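Local coordinates for protein AvrA (PDB 6BE0) that probably transfers acetyl groups from acetyl-CoA to serine and threonine residues of other proteins, and binds inositol hexakisphosphate and coenzyme A, at residues 128-131 against 136-139; 102-105 against 111-114; 160-165 against 170-175; 116-121 against 141-146; 207-210 against 214-217. All coordinates share one frame; numbering follows the deposited sequence.

Contact 1: residues 128-131 against 136-139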
loop_
_atom_site.group_PDB
_atom_site.type_symbol
_atom_site.label_atom_id
_atom_site.label_comp_id
_atom_site.label_asym_id
_atom_site.label_seq_id
_atom_site.Cartn_x
_atom_site.Cartn_y
_atom_site.Cartn_z
ATOM N N VAL A 128 5.280 -3.560 2.895
ATOM C CA VAL A 128 6.732 -3.581 2.767
ATOM C C VAL A 128 7.125 -4.367 1.525
ATOM O O VAL A 128 6.608 -5.458 1.299
ATOM C CB VAL A 128 7.405 -4.218 4.002
ATOM C CG1 VAL A 128 8.921 -4.290 3.821
ATOM C CG2 VAL A 128 7.054 -3.446 5.261
ATOM N N ASP A 129 8.033 -3.815 0.725
ATOM C CA ASP A 129 8.571 -4.538 -0.422
ATOM C C ASP A 129 9.960 -5.071 -0.097
ATOM O O ASP A 129 10.822 -4.337 0.390
ATOM C CB ASP A 129 8.624 -3.648 -1.663
ATOM C CG ASP A 129 8.793 -4.447 -2.948
ATOM O OD1 ASP A 129 8.354 -5.617 -2.995
ATOM O OD2 ASP A 129 9.358 -3.902 -3.918
ATOM N N PHE A 130 10.158 -6.355 -0.378
ATOM C CA PHE A 130 11.395 -7.062 -0.058
ATOM C C PHE A 130 12.058 -7.548 -1.345
ATOM O O PHE A 130 11.424 -8.200 -2.172
ATOM C CB PHE A 130 11.096 -8.232 0.886
ATOM C CG PHE A 130 12.272 -9.127 1.151
ATOM C CD1 PHE A 130 13.090 -8.916 2.249
ATOM C CD2 PHE A 130 12.546 -10.194 0.312
ATOM C CE1 PHE A 130 14.166 -9.747 2.497
ATOM C CE2 PHE A 130 13.620 -11.026 0.554
ATOM C CZ PHE A 130 14.432 -10.803 1.647
ATOM N N ARG A 131 13.336 -7.223 -1.507
ATOM C CA ARG A 131 14.061 -7.531 -2.736
ATOM C C ARG A 131 15.545 -7.748 -2.452
ATOM O O ARG A 131 16.216 -6.848 -1.944
ATOM C CB ARG A 131 13.877 -6.394 -3.751
ATOM C CG ARG A 131 14.543 -6.610 -5.111
ATOM C CD ARG A 131 13.611 -7.301 -6.097
ATOM N NE ARG A 131 12.445 -6.484 -6.434
ATOM C CZ ARG A 131 12.388 -5.621 -7.447
ATOM N NH1 ARG A 131 13.431 -5.439 -8.246
ATOM N NH2 ARG A 131 11.276 -4.931 -7.664
ATOM N N LYS A 136 22.939 -8.035 -1.613
ATOM C CA LYS A 136 22.406 -7.186 -0.556
ATOM C C LYS A 136 20.877 -7.222 -0.499
ATOM O O LYS A 136 20.211 -7.426 -1.514
ATOM C CB LYS A 136 22.907 -5.754 -0.762
ATOM C CG LYS A 136 24.293 -5.700 -1.409
ATOM C CD LYS A 136 25.070 -4.442 -1.047
ATOM C CE LYS A 136 26.327 -4.303 -1.894
ATOM N NZ LYS A 136 27.201 -5.510 -1.825
ATOM N N THR A 137 20.337 -7.025 0.701
ATOM C CA THR A 137 18.898 -7.106 0.944
ATOM C C THR A 137 18.278 -5.715 1.056
ATOM O O THR A 137 18.741 -4.881 1.837
ATOM C CB THR A 137 18.599 -7.904 2.232
ATOM O OG1 THR A 137 19.049 -9.254 2.074
ATOM C CG2 THR A 137 17.105 -7.910 2.553
ATOM N N SER A 138 17.226 -5.481 0.276
ATOM C CA SER A 138 16.512 -4.207 0.291
ATOM C C SER A 138 15.126 -4.364 0.908
ATOM O O SER A 138 14.354 -5.240 0.518
ATOM C CB SER A 138 16.391 -3.640 -1.125
ATOM O OG SER A 138 15.640 -2.437 -1.131
ATOM N N VAL A 139 14.824 -3.503 1.872
ATOM C CA VAL A 139 13.530 -3.500 2.542
ATOM C C VAL A 139 12.964 -2.088 2.522
ATOM O O VAL A 139 13.553 -1.176 3.096
ATOM C CB VAL A 139 13.645 -4.000 3.998
ATOM C CG1 VAL A 139 12.280 -4.024 4.674
ATOM C CG2 VAL A 139 14.283 -5.380 4.034
#

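Contact 2: residues 102-105 against 111-114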
loop_
_atom_site.group_PDB
_atom_site.type_symbol
_atom_site.label_atom_id
_atom_site.label_comp_id
_atom_site.label_asym_id
_atom_site.label_seq_id
_atom_site.Cartn_x
_atom_site.Cartn_y
_atom_site.Cartn_z
ATOM N N LYS A 102 13.690 -11.984 8.052
ATOM C CA LYS A 102 14.838 -12.855 8.268
ATOM C C LYS A 102 14.580 -14.235 7.672
ATOM O O LYS A 102 15.439 -14.788 6.991
ATOM C CB LYS A 102 15.155 -12.979 9.760
ATOM C CG LYS A 102 16.509 -13.612 10.048
ATOM C CD LYS A 102 16.792 -13.687 11.537
ATOM C CE LYS A 102 18.149 -14.337 11.811
ATOM N NZ LYS A 102 19.310 -13.393 11.667
ATOM N N GLU A 103 13.396 -14.786 7.929
ATOM C CA GLU A 103 13.032 -16.099 7.402
ATOM C C GLU A 103 13.086 -16.116 5.883
ATOM O O GLU A 103 13.671 -17.016 5.281
ATOM C CB GLU A 103 11.628 -16.507 7.863
ATOM C CG GLU A 103 11.596 -17.606 8.913
ATOM C CD GLU A 103 12.334 -18.856 8.474
ATOM O OE1 GLU A 103 13.398 -19.154 9.057
ATOM O OE2 GLU A 103 11.854 -19.538 7.545
ATOM N N THR A 104 12.468 -15.112 5.269
ATOM C CA THR A 104 12.356 -15.044 3.818
ATOM C C THR A 104 13.733 -14.997 3.161
ATOM O O THR A 104 13.962 -15.633 2.131
ATOM C CB THR A 104 11.530 -13.816 3.391
ATOM O OG1 THR A 104 10.220 -13.903 3.965
ATOM C CG2 THR A 104 11.404 -13.737 1.878
ATOM N N ARG A 105 14.648 -14.247 3.762
ATOM C CA ARG A 105 16.018 -14.178 3.269
ATOM C C ARG A 105 16.704 -15.537 3.400
ATOM O O ARG A 105 17.412 -15.974 2.493
ATOM C CB ARG A 105 16.816 -13.117 4.031
ATOM C CG ARG A 105 18.221 -12.891 3.488
ATOM C CD ARG A 105 19.077 -12.078 4.449
ATOM N NE ARG A 105 20.497 -12.183 4.124
ATOM C CZ ARG A 105 21.286 -13.183 4.510
ATOM N NH1 ARG A 105 20.801 -14.178 5.246
ATOM N NH2 ARG A 105 22.565 -13.192 4.161
ATOM N N SER A 111 12.163 -12.066 -3.679
ATOM C CA SER A 111 11.102 -11.108 -3.941
ATOM C C SER A 111 9.871 -11.456 -3.115
ATOM O O SER A 111 9.280 -12.524 -3.288
ATOM C CB SER A 111 10.756 -11.087 -5.431
ATOM O OG SER A 111 9.635 -10.261 -5.687
ATOM N N ALA A 112 9.489 -10.557 -2.214
ATOM C CA ALA A 112 8.342 -10.793 -1.349
ATOM C C ALA A 112 7.751 -9.483 -0.839
ATOM O O ALA A 112 8.398 -8.435 -0.887
ATOM C CB ALA A 112 8.737 -11.683 -0.181
ATOM N N ARG A 113 6.510 -9.552 -0.368
ATOM C CA ARG A 113 5.829 -8.393 0.196
ATOM C C ARG A 113 5.183 -8.745 1.524
ATOM O O ARG A 113 4.873 -9.906 1.788
ATOM C CB ARG A 113 4.772 -7.852 -0.770
ATOM C CG ARG A 113 5.348 -7.195 -2.006
ATOM C CD ARG A 113 5.579 -8.204 -3.114
ATOM N NE ARG A 113 6.506 -7.704 -4.123
ATOM C CZ ARG A 113 6.987 -8.433 -5.125
ATOM N NH1 ARG A 113 6.631 -9.706 -5.260
ATOM N NH2 ARG A 113 7.829 -7.888 -5.993
ATOM N N PHE A 114 4.984 -7.730 2.356
ATOM C CA PHE A 114 4.410 -7.923 3.678
ATOM C C PHE A 114 3.367 -6.866 3.987
ATOM O O PHE A 114 3.652 -5.677 3.892
ATOM C CB PHE A 114 5.501 -7.877 4.746
ATOM C CG PHE A 114 6.593 -8.885 4.543
ATOM C CD1 PHE A 114 7.725 -8.563 3.814
ATOM C CD2 PHE A 114 6.493 -10.153 5.089
ATOM C CE1 PHE A 114 8.735 -9.488 3.630
ATOM C CE2 PHE A 114 7.498 -11.083 4.908
ATOM C CZ PHE A 114 8.620 -10.749 4.177
#

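Contact 3: residues 160-165 against 170-175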
loop_
_atom_site.group_PDB
_atom_site.type_symbol
_atom_site.label_atom_id
_atom_site.label_comp_id
_atom_site.label_asym_id
_atom_site.label_seq_id
_atom_site.Cartn_x
_atom_site.Cartn_y
_atom_site.Cartn_z
ATOM N N ALA A 160 15.705 0.173 13.439
ATOM C CA ALA A 160 16.416 -0.439 14.555
ATOM C C ALA A 160 15.889 -1.840 14.846
ATOM O O ALA A 160 16.653 -2.735 15.206
ATOM C CB ALA A 160 16.303 0.432 15.795
ATOM N N ALA A 161 14.580 -2.021 14.691
ATOM C CA ALA A 161 13.958 -3.323 14.901
ATOM C C ALA A 161 14.552 -4.347 13.946
ATOM O O ALA A 161 14.791 -5.498 14.315
ATOM C CB ALA A 161 12.453 -3.233 14.714
ATOM N N LEU A 162 14.794 -3.910 12.714
ATOM C CA LEU A 162 15.344 -4.778 11.683
ATOM C C LEU A 162 16.831 -5.041 11.920
ATOM O O LEU A 162 17.314 -6.151 11.695
ATOM C CB LEU A 162 15.128 -4.157 10.303
ATOM C CG LEU A 162 15.512 -5.014 9.093
ATOM C CD1 LEU A 162 14.714 -6.308 9.061
ATOM C CD2 LEU A 162 15.308 -4.229 7.808
ATOM N N GLU A 163 17.550 -4.020 12.376
ATOM C CA GLU A 163 18.969 -4.165 12.684
ATOM C C GLU A 163 19.208 -5.236 13.746
ATOM O O GLU A 163 20.225 -5.927 13.720
ATOM C CB GLU A 163 19.557 -2.830 13.152
ATOM C CG GLU A 163 19.823 -1.834 12.030
ATOM C CD GLU A 163 20.325 -0.491 12.542
ATOM O OE1 GLU A 163 20.450 -0.327 13.775
ATOM O OE2 GLU A 163 20.593 0.402 11.707
ATOM N N ARG A 164 18.267 -5.376 14.675
ATOM C CA ARG A 164 18.410 -6.342 15.762
ATOM C C ARG A 164 18.378 -7.786 15.261
ATOM O O ARG A 164 18.947 -8.678 15.891
ATOM C CB ARG A 164 17.320 -6.131 16.815
ATOM C CG ARG A 164 17.706 -5.121 17.887
ATOM C CD ARG A 164 16.690 -5.062 19.017
ATOM N NE ARG A 164 15.453 -4.394 18.619
ATOM C CZ ARG A 164 15.289 -3.076 18.585
ATOM N NH1 ARG A 164 16.286 -2.264 18.919
ATOM N NH2 ARG A 164 14.124 -2.563 18.213
ATOM N N GLU A 165 17.713 -8.018 14.134
ATOM C CA GLU A 165 17.694 -9.347 13.530
ATOM C C GLU A 165 19.059 -9.670 12.924
ATOM O O GLU A 165 19.354 -10.825 12.608
ATOM C CB GLU A 165 16.601 -9.445 12.463
ATOM C CG GLU A 165 15.183 -9.287 13.000
ATOM C CD GLU A 165 14.752 -10.445 13.884
ATOM O OE1 GLU A 165 14.059 -10.195 14.894
ATOM O OE2 GLU A 165 15.096 -11.603 13.567
ATOM N N CYS A 170 21.978 -5.512 4.780
ATOM C CA CYS A 170 20.541 -5.262 4.740
ATOM C C CYS A 170 20.268 -3.766 4.861
ATOM O O CYS A 170 20.689 -3.128 5.827
ATOM C CB CYS A 170 19.840 -6.028 5.864
ATOM S SG CYS A 170 18.043 -5.889 5.865
ATOM N N TYR A 171 19.563 -3.215 3.875
ATOM C CA TYR A 171 19.311 -1.779 3.812
ATOM C C TYR A 171 17.817 -1.473 3.870
ATOM O O TYR A 171 17.020 -2.079 3.151
ATOM C CB TYR A 171 19.923 -1.196 2.536
ATOM C CG TYR A 171 21.412 -1.428 2.433
ATOM C CD1 TYR A 171 21.915 -2.569 1.823
ATOM C CD2 TYR A 171 22.315 -0.513 2.953
ATOM C CE1 TYR A 171 23.276 -2.786 1.731
ATOM C CE2 TYR A 171 23.677 -0.724 2.866
ATOM C CZ TYR A 171 24.152 -1.861 2.254
ATOM O OH TYR A 171 25.509 -2.078 2.162
ATOM N N PHE A 172 17.453 -0.526 4.733
ATOM C CA PHE A 172 16.056 -0.189 4.975
ATOM C C PHE A 172 15.740 1.259 4.610
ATOM O O PHE A 172 16.564 2.158 4.788
ATOM C CB PHE A 172 15.697 -0.440 6.441
ATOM C CG PHE A 172 14.347 0.093 6.834
ATOM C CD1 PHE A 172 14.230 1.319 7.468
ATOM C CD2 PHE A 172 13.194 -0.627 6.562
ATOM C CE1 PHE A 172 12.991 1.813 7.828
ATOM C CE2 PHE A 172 11.953 -0.137 6.919
ATOM C CZ PHE A 172 11.852 1.085 7.553
ATOM N N ALA A 173 14.530 1.471 4.098
ATOM C CA ALA A 173 14.049 2.804 3.769
ATOM C C ALA A 173 12.539 2.877 3.953
ATOM O O ALA A 173 11.829 1.901 3.724
ATOM C CB ALA A 173 14.430 3.172 2.343
ATOM N N MET A 174 12.058 4.039 4.378
ATOM C CA MET A 174 10.630 4.274 4.538
ATOM C C MET A 174 10.196 5.347 3.549
ATOM O O MET A 174 10.855 6.377 3.416
ATOM C CB MET A 174 10.316 4.684 5.976
ATOM C CG MET A 174 8.866 5.050 6.227
ATOM S SD MET A 174 8.555 5.316 7.981
ATOM C CE MET A 174 7.393 6.675 7.918
ATOM N N VAL A 175 9.096 5.092 2.848
ATOM C CA VAL A 175 8.634 5.979 1.787
ATOM C C VAL A 175 7.256 6.555 2.096
ATOM O O VAL A 175 6.295 5.820 2.327
ATOM C CB VAL A 175 8.588 5.248 0.430
ATOM C CG1 VAL A 175 8.065 6.171 -0.667
ATOM C CG2 VAL A 175 9.969 4.728 0.067
#

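Contact 4: residues 116-121 against 141-146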
loop_
_atom_site.group_PDB
_atom_site.type_symbol
_atom_site.label_atom_id
_atom_site.label_comp_id
_atom_site.label_asym_id
_atom_site.label_seq_id
_atom_site.Cartn_x
_atom_site.Cartn_y
_atom_site.Cartn_z
ATOM N N VAL A 116 1.809 -5.381 7.091
ATOM C CA VAL A 116 2.164 -5.350 8.503
ATOM C C VAL A 116 1.278 -4.387 9.282
ATOM O O VAL A 116 1.164 -3.212 8.939
ATOM C CB VAL A 116 3.651 -4.960 8.700
ATOM C CG1 VAL A 116 3.992 -3.671 7.949
ATOM C CG2 VAL A 116 3.992 -4.844 10.187
ATOM N N ASN A 117 0.643 -4.903 10.330
ATOM C CA ASN A 117 -0.048 -4.058 11.292
ATOM C C ASN A 117 0.961 -3.516 12.293
ATOM O O ASN A 117 1.432 -4.241 13.168
ATOM C CB ASN A 117 -1.154 -4.827 12.014
ATOM C CG ASN A 117 -1.967 -3.939 12.939
ATOM O OD1 ASN A 117 -1.844 -2.714 12.910
ATOM N ND2 ASN A 117 -2.809 -4.553 13.762
ATOM N N MET A 118 1.292 -2.237 12.156
ATOM C CA MET A 118 2.349 -1.632 12.954
ATOM C C MET A 118 1.827 -1.200 14.318
ATOM O O MET A 118 2.591 -1.080 15.273
ATOM C CB MET A 118 2.950 -0.434 12.218
ATOM C CG MET A 118 3.122 -0.652 10.718
ATOM S SD MET A 118 4.665 0.016 10.075
ATOM C CE MET A 118 5.739 -1.381 10.332
ATOM N N GLY A 119 0.522 -0.973 14.405
ATOM C CA GLY A 119 -0.092 -0.534 15.645
ATOM C C GLY A 119 -0.208 -1.644 16.670
ATOM O O GLY A 119 -0.195 -2.826 16.324
ATOM N N SER A 120 -0.316 -1.257 17.938
ATOM C CA SER A 120 -0.564 -2.199 19.025
ATOM C C SER A 120 -2.027 -2.129 19.455
ATOM O O SER A 120 -2.823 -3.006 19.123
ATOM C CB SER A 120 0.351 -1.906 20.214
ATOM O OG SER A 120 -0.107 -2.571 21.378
ATOM N N SER A 121 -2.378 -1.072 20.178
ATOM C CA SER A 121 -3.753 -0.864 20.624
ATOM C C SER A 121 -4.622 -0.270 19.517
ATOM O O SER A 121 -5.706 0.251 19.785
ATOM C CB SER A 121 -3.789 0.055 21.847
ATOM O OG SER A 121 -5.108 0.173 22.353
ATOM N N LEU A 141 9.560 0.194 3.339
ATOM C CA LEU A 141 8.246 0.341 3.950
ATOM C C LEU A 141 7.497 1.491 3.290
ATOM O O LEU A 141 7.965 2.628 3.301
ATOM C CB LEU A 141 8.384 0.586 5.456
ATOM C CG LEU A 141 7.107 0.905 6.241
ATOM C CD1 LEU A 141 6.159 -0.279 6.261
ATOM C CD2 LEU A 141 7.459 1.336 7.656
ATOM N N PHE A 142 6.339 1.191 2.712
ATOM C CA PHE A 142 5.520 2.211 2.067
ATOM C C PHE A 142 4.355 2.612 2.959
ATOM O O PHE A 142 3.555 1.770 3.370
ATOM C CB PHE A 142 5.001 1.716 0.717
ATOM C CG PHE A 142 6.080 1.505 -0.306
ATOM C CD1 PHE A 142 6.720 0.282 -0.417
ATOM C CD2 PHE A 142 6.455 2.529 -1.155
ATOM C CE1 PHE A 142 7.713 0.086 -1.356
ATOM C CE2 PHE A 142 7.449 2.338 -2.098
ATOM C CZ PHE A 142 8.076 1.117 -2.197
ATOM N N GLU A 143 4.280 3.905 3.261
ATOM C CA GLU A 143 3.163 4.471 4.004
ATOM C C GLU A 143 2.230 5.181 3.028
ATOM O O GLU A 143 2.630 6.165 2.404
ATOM C CB GLU A 143 3.664 5.444 5.072
ATOM C CG GLU A 143 4.412 4.783 6.223
ATOM C CD GLU A 143 3.515 3.922 7.098
ATOM O OE1 GLU A 143 2.278 4.010 6.961
ATOM O OE2 GLU A 143 4.053 3.156 7.925
ATOM N N PRO A 144 0.991 4.679 2.872
ATOM C CA PRO A 144 0.077 5.339 1.933
ATOM C C PRO A 144 -0.250 6.782 2.322
ATOM O O PRO A 144 -0.466 7.613 1.442
ATOM C CB PRO A 144 -1.180 4.463 1.992
ATOM C CG PRO A 144 -0.697 3.135 2.452
ATOM C CD PRO A 144 0.419 3.429 3.403
ATOM N N ALA A 145 -0.288 7.066 3.621
ATOM C CA ALA A 145 -0.616 8.404 4.106
ATOM C C ALA A 145 0.645 9.248 4.276
ATOM O O ALA A 145 1.724 8.863 3.828
ATOM C CB ALA A 145 -1.378 8.315 5.422
ATOM N N ALA A 146 0.498 10.399 4.927
ATOM C CA ALA A 146 1.612 11.315 5.147
ATOM C C ALA A 146 2.419 10.904 6.377
ATOM O O ALA A 146 1.980 10.059 7.159
ATOM C CB ALA A 146 1.099 12.736 5.297
#

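Contact 5: residues 207-210 against 214-217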
loop_
_atom_site.group_PDB
_atom_site.type_symbol
_atom_site.label_atom_id
_atom_site.label_comp_id
_atom_site.label_asym_id
_atom_site.label_seq_id
_atom_site.Cartn_x
_atom_site.Cartn_y
_atom_site.Cartn_z
ATOM N N ILE A 207 14.571 2.151 -7.355
ATOM C CA ILE A 207 14.408 2.607 -5.975
ATOM C C ILE A 207 15.045 1.611 -5.005
ATOM O O ILE A 207 15.583 1.998 -3.968
ATOM C CB ILE A 207 12.917 2.821 -5.609
ATOM C CG1 ILE A 207 12.798 3.429 -4.207
ATOM C CG2 ILE A 207 12.136 1.516 -5.699
ATOM C CD1 ILE A 207 11.415 3.966 -3.882
ATOM N N HIS A 208 14.985 0.329 -5.349
ATOM C CA HIS A 208 15.640 -0.703 -4.553
ATOM C C HIS A 208 17.153 -0.609 -4.697
ATOM O O HIS A 208 17.901 -0.852 -3.749
ATOM C CB HIS A 208 15.164 -2.094 -4.973
ATOM C CG HIS A 208 13.859 -2.493 -4.364
ATOM N ND1 HIS A 208 13.721 -2.780 -3.024
ATOM C CD2 HIS A 208 12.631 -2.660 -4.912
ATOM C CE1 HIS A 208 12.466 -3.104 -2.770
ATOM N NE2 HIS A 208 11.784 -3.040 -3.900
ATOM N N GLU A 209 17.593 -0.255 -5.897
ATOM C CA GLU A 209 19.010 -0.126 -6.194
ATOM C C GLU A 209 19.609 1.047 -5.427
ATOM O O GLU A 209 20.681 0.932 -4.834
ATOM C CB GLU A 209 19.212 0.051 -7.700
ATOM C CG GLU A 209 20.649 -0.070 -8.170
ATOM C CD GLU A 209 20.756 -0.136 -9.682
ATOM O OE1 GLU A 209 19.722 0.055 -10.358
ATOM O OE2 GLU A 209 21.869 -0.385 -10.193
ATOM N N ASP A 210 18.901 2.171 -5.431
ATOM C CA ASP A 210 19.361 3.371 -4.740
ATOM C C ASP A 210 19.288 3.201 -3.225
ATOM O O ASP A 210 20.059 3.814 -2.487
ATOM C CB ASP A 210 18.537 4.586 -5.173
ATOM C CG ASP A 210 18.910 5.083 -6.561
ATOM O OD1 ASP A 210 20.006 4.736 -7.055
ATOM O OD2 ASP A 210 18.108 5.834 -7.155
ATOM N N GLU A 214 22.563 3.317 -0.983
ATOM C CA GLU A 214 22.407 4.419 -0.042
ATOM C C GLU A 214 22.413 5.761 -0.769
ATOM O O GLU A 214 23.121 6.688 -0.377
ATOM C CB GLU A 214 23.510 4.372 1.020
ATOM C CG GLU A 214 23.689 2.994 1.650
ATOM C CD GLU A 214 24.656 3.003 2.820
ATOM O OE1 GLU A 214 24.362 3.680 3.827
ATOM O OE2 GLU A 214 25.709 2.334 2.731
ATOM N N ARG A 215 21.618 5.842 -1.834
ATOM C CA ARG A 215 21.466 7.067 -2.615
ATOM C C ARG A 215 20.008 7.507 -2.655
ATOM O O ARG A 215 19.627 8.347 -3.471
ATOM C CB ARG A 215 21.972 6.864 -4.044
ATOM C CG ARG A 215 23.392 6.338 -4.152
ATOM C CD ARG A 215 23.842 6.332 -5.606
ATOM N NE ARG A 215 22.949 5.537 -6.452
ATOM C CZ ARG A 215 23.243 4.347 -6.973
ATOM N NH1 ARG A 215 24.424 3.776 -6.761
ATOM N NH2 ARG A 215 22.346 3.723 -7.724
ATOM N N LEU A 216 19.195 6.935 -1.771
ATOM C CA LEU A 216 17.756 7.166 -1.794
ATOM C C LEU A 216 17.348 8.273 -0.831
ATOM O O LEU A 216 16.874 9.329 -1.252
ATOM C CB LEU A 216 17.014 5.873 -1.451
ATOM C CG LEU A 216 15.488 5.914 -1.534
ATOM C CD1 LEU A 216 15.020 6.234 -2.947
ATOM C CD2 LEU A 216 14.912 4.589 -1.064
ATOM N N CYS A 217 17.536 8.025 0.461
ATOM C CA CYS A 217 17.130 8.969 1.495
ATOM C C CYS A 217 18.276 9.898 1.878
ATOM O O CYS A 217 18.082 11.103 2.046
ATOM C CB CYS A 217 16.628 8.219 2.730
ATOM S SG CYS A 217 15.182 7.180 2.427
#

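Contact 1: residues 128-131 against 136-139
The ring of Phe130 is approached at a slant by two methyl groups of the facing strand: Thr137 CG2 lies 3.5 Å from CE1, and Val139 CG2 lies 4.1 Å from CD1. Ser138 O is likewise oblique to the ring. With CG anti to the backbone N (chi1 173°), the Phe130 ring leans across toward the facing strand, so that CE1 comes closest to Thr137 CG2, while CD1 makes a looser contact with Val139. On the same face Val128 CG1 touches Val139 CG1 at 3.5 Å, extending this row of carbon contacts.

The backbones form a beta hairpin, the short strand axes running at 167° to each other. Arg131 and Ser138 make an antiparallel hydrogen-bonded pair: Arg131 N donates to Ser138 O (3.0 Å), and Ser138 N returns a bond to Arg131 O (2.8 Å). Phe130 and Val139 form the adjacent non-hydrogen-bonded pair, where CA-H...O contacts replace N-H bonds, for example Phe130 CA to Ser138 O at 3.5 Å.

The opposite face is polar. The buried carboxylate of Asp129 has two partners, OD1 in a salt bridge with Arg113 NE and OD2 in a hydrogen bond with His208 NE2; the other ring nitrogen of His208 pairs with Ser138 OG. The Arg131 guanidinium meets Phe201 through a cation-pi contact and a bond to its carbonyl.

Helix 205-212 packs on this polar face and helix 94-106 on the face of Phe130 and Val139, while strands 111-117 and 170-176 continue the sheet beyond strands 125-133 and 136-143.

Contact 2: residues 102-105 against 111-114
Thr104 sets its two branches against two different residues of strand 111-117. Its methyl CG2 meets Ala112 CB at 3.9 Å, and its hydroxyl OG1 sits at the rim of the Phe114 ring, 3.5 Å from CZ and 4.0 Å from CE2, close to the ring plane. The side chains of Thr104 and Phe114 slide past each other in opposite directions, and the contact is with the ring edge.

The first torsion of Thr104 explains this split. OG1 lies anti to the carbonyl carbon (chi1 -59°), which leaves CG2 anti to the backbone N and aimed at Ala112. The same torsion lets OG1 reach back to the carbonyl of Ser100, one helical turn earlier; that bond satisfies the hydroxyl, and the ring edge adds a van der Waals contact beside it.

No hydrogen bond spans the two segments, and the interface is small, 97 Å² summed over both sides. It lies within a beta-alpha-beta unit in which helix 94-106 links the parallel strands 88-91 and 111-117. Phe114 also packs on Leu97, Ser100 and Ile101 of that helix, and Phe130 of the neighbouring strand 125-133 touches Thr104, Ala112 and Phe114, closing the helix-sheet interface.

Contact 3: residues 160-165 against 170-175
Leu162 and the pair Cys170 and Phe172 pack helix against strand within a beta-alpha-beta unit, in which helix 151-164 connects strand 136-143 to the parallel strand 170-176. All contact between the segments is apolar. One methyl does most of the work: Leu162 CD2 lies 4.0 Å from Phe172 CB and closer still to the sulfur of Cys170, fitting between two side chains that alternate with Tyr171 and so emerge on one face of the strand. Leu162 CG is anti to the backbone N (chi1 -174°), which extends the branch toward the sheet. CD2 lies obliquely to the Phe172 ring and comes nearer to the CB of that residue. Further carbon contacts come from helix 94-106, where Val98 and Ile101 touch Leu162.

Hydrogen bonding remains on each side of the interface. Tyr171 and Ala173 pair through their backbones with strand 136-143, fixing the strand at the sheet edge. Within residues 160-165, Arg164 N donates to Ala160 O at 3.1 Å and Glu165 N to Leu162 O at 3.1 Å. The carbonyl of Glu165 in turn receives Lys102 NZ from helix 94-106.

The tightest approach between the segments is at the sulfur: Cys170 SG lies 3.7 Å from Leu162 CD2 and 4.2 Å from Leu162 CG.

Contact 4: residues 116-121 against 141-146
Met118 and Leu141 carry most of this contact, reaching toward each other tip to tip across the intervening strand 125-133. The Met118 sulfur does the touching: SD lies 3.9 Å from Leu141 CD2 and 4.1 Å from Leu141 CD1, so it meets both branches of the leucine, while Met118 CE stands 4.2 Å from CD2. Bends at chi2 and chi3 (88°) of Met118 turn its end toward the leucine. Leu141 answers with CG anti to the backbone N (chi1 174°), which points its two methyls toward the methionine sulfur.

Glu143 is the third participant. Its chain, bent at chi2, crosses Met118 obliquely and leaves OE2 3.9 Å from SD, a van der Waals approach with no hydrogen bond between them. Its polar partners lie elsewhere: OE1 is bonded to His124 NE2, and OE2 has a weak hydrogen bond with Ser126 OG. A looser contact, Val116 CG1 to Leu141 CD1 at 4.4 Å, widens the apolar patch.

The nearest CA atoms, those of Val116 and Leu141, are 9.5 Å apart, about two strand spacings, as expected for strands that are not neighbours in the sheet. Just beyond Val116, Asn117 OD1 accepts from Gly119 N at 3.3 Å, an Asx turn with the donor above the carbonyl plane; that oxygen also accepts from His124 N.

The Glu143 side chain is about 11 Å from that of Arg181, which binds coenzyme A, and its pairing with His124 is consistent with the Glu-His part of the catalytic triad known from YopJ-family acetyltransferases and clan CA cysteine peptidases.

Contact 5: residues 207-210 against 214-217
Asp210 meets Arg215 twice, once through its backbone carbonyl and once through its carboxylate. Arg215 N donates to Asp210 O at 2.6 Å, nearly straight (171°) and in the carbonyl plane. Two other amides come close to the same oxygen, Glu214 N at 3.0 Å and Leu216 N at 3.3 Å, but both have poor angles and are not hydrogen-bonded to it.

Asp210 OD1 receives the guanidinium. Arg215 NH2 donates at 2.6 Å, approaching OD1 nearly along its C-O bond, and NE adds a weak bond at 3.1 Å, so both donors of the salt bridge converge on the single oxygen OD1. The flat groups stand almost perpendicular, 79° between planes, so this is no side-by-side bidentate pairing. A bend at chi3 (-57°) swings the arginine end back toward the helix.

This is the C-terminal end of helix 205-212, closed by a Schellman motif: Glu214 takes positive phi, and the bond from Arg215 N to Asp210 O is its six-to-one link.

The second carboxylate oxygen, Asp210 OD2, is satisfied by Tyr231 OH, with Lys206 NZ as a long, weak ion pair. Glu209 runs alongside Arg215, yet its OE2 stays 4.8 Å from Arg215 NH2, a separation at which the opposite charges may still attract weakly. Apart from these polar contacts, Ile207 CG1 packs on Leu216 CD1 at 3.8 Å, and Tyr231 touches both of these side chains.

Contacts 1 to 4 all reach the same five-stranded mixed sheet, and contact 5 closes the helix packed against it. Contact 2 comes first along the chain; contact 1 is nested within the loop that contact 4 closes, and contacts 3 and 5 follow. Centres of contacts 1 and 2 are 8 Å apart and those of contacts 1 and 3 are 9 Å, joined by backbone bonds between adjacent strands. Contacts 4 and 5 lie farthest apart, about 21 Å between centres, and do not touch. His208 links contact 5 to contact 1, and Lys102 ties contact 2 to contact 3. The sheet thus acquires helices on both faces, all within the sequence range of the YopJ acetyltransferase family.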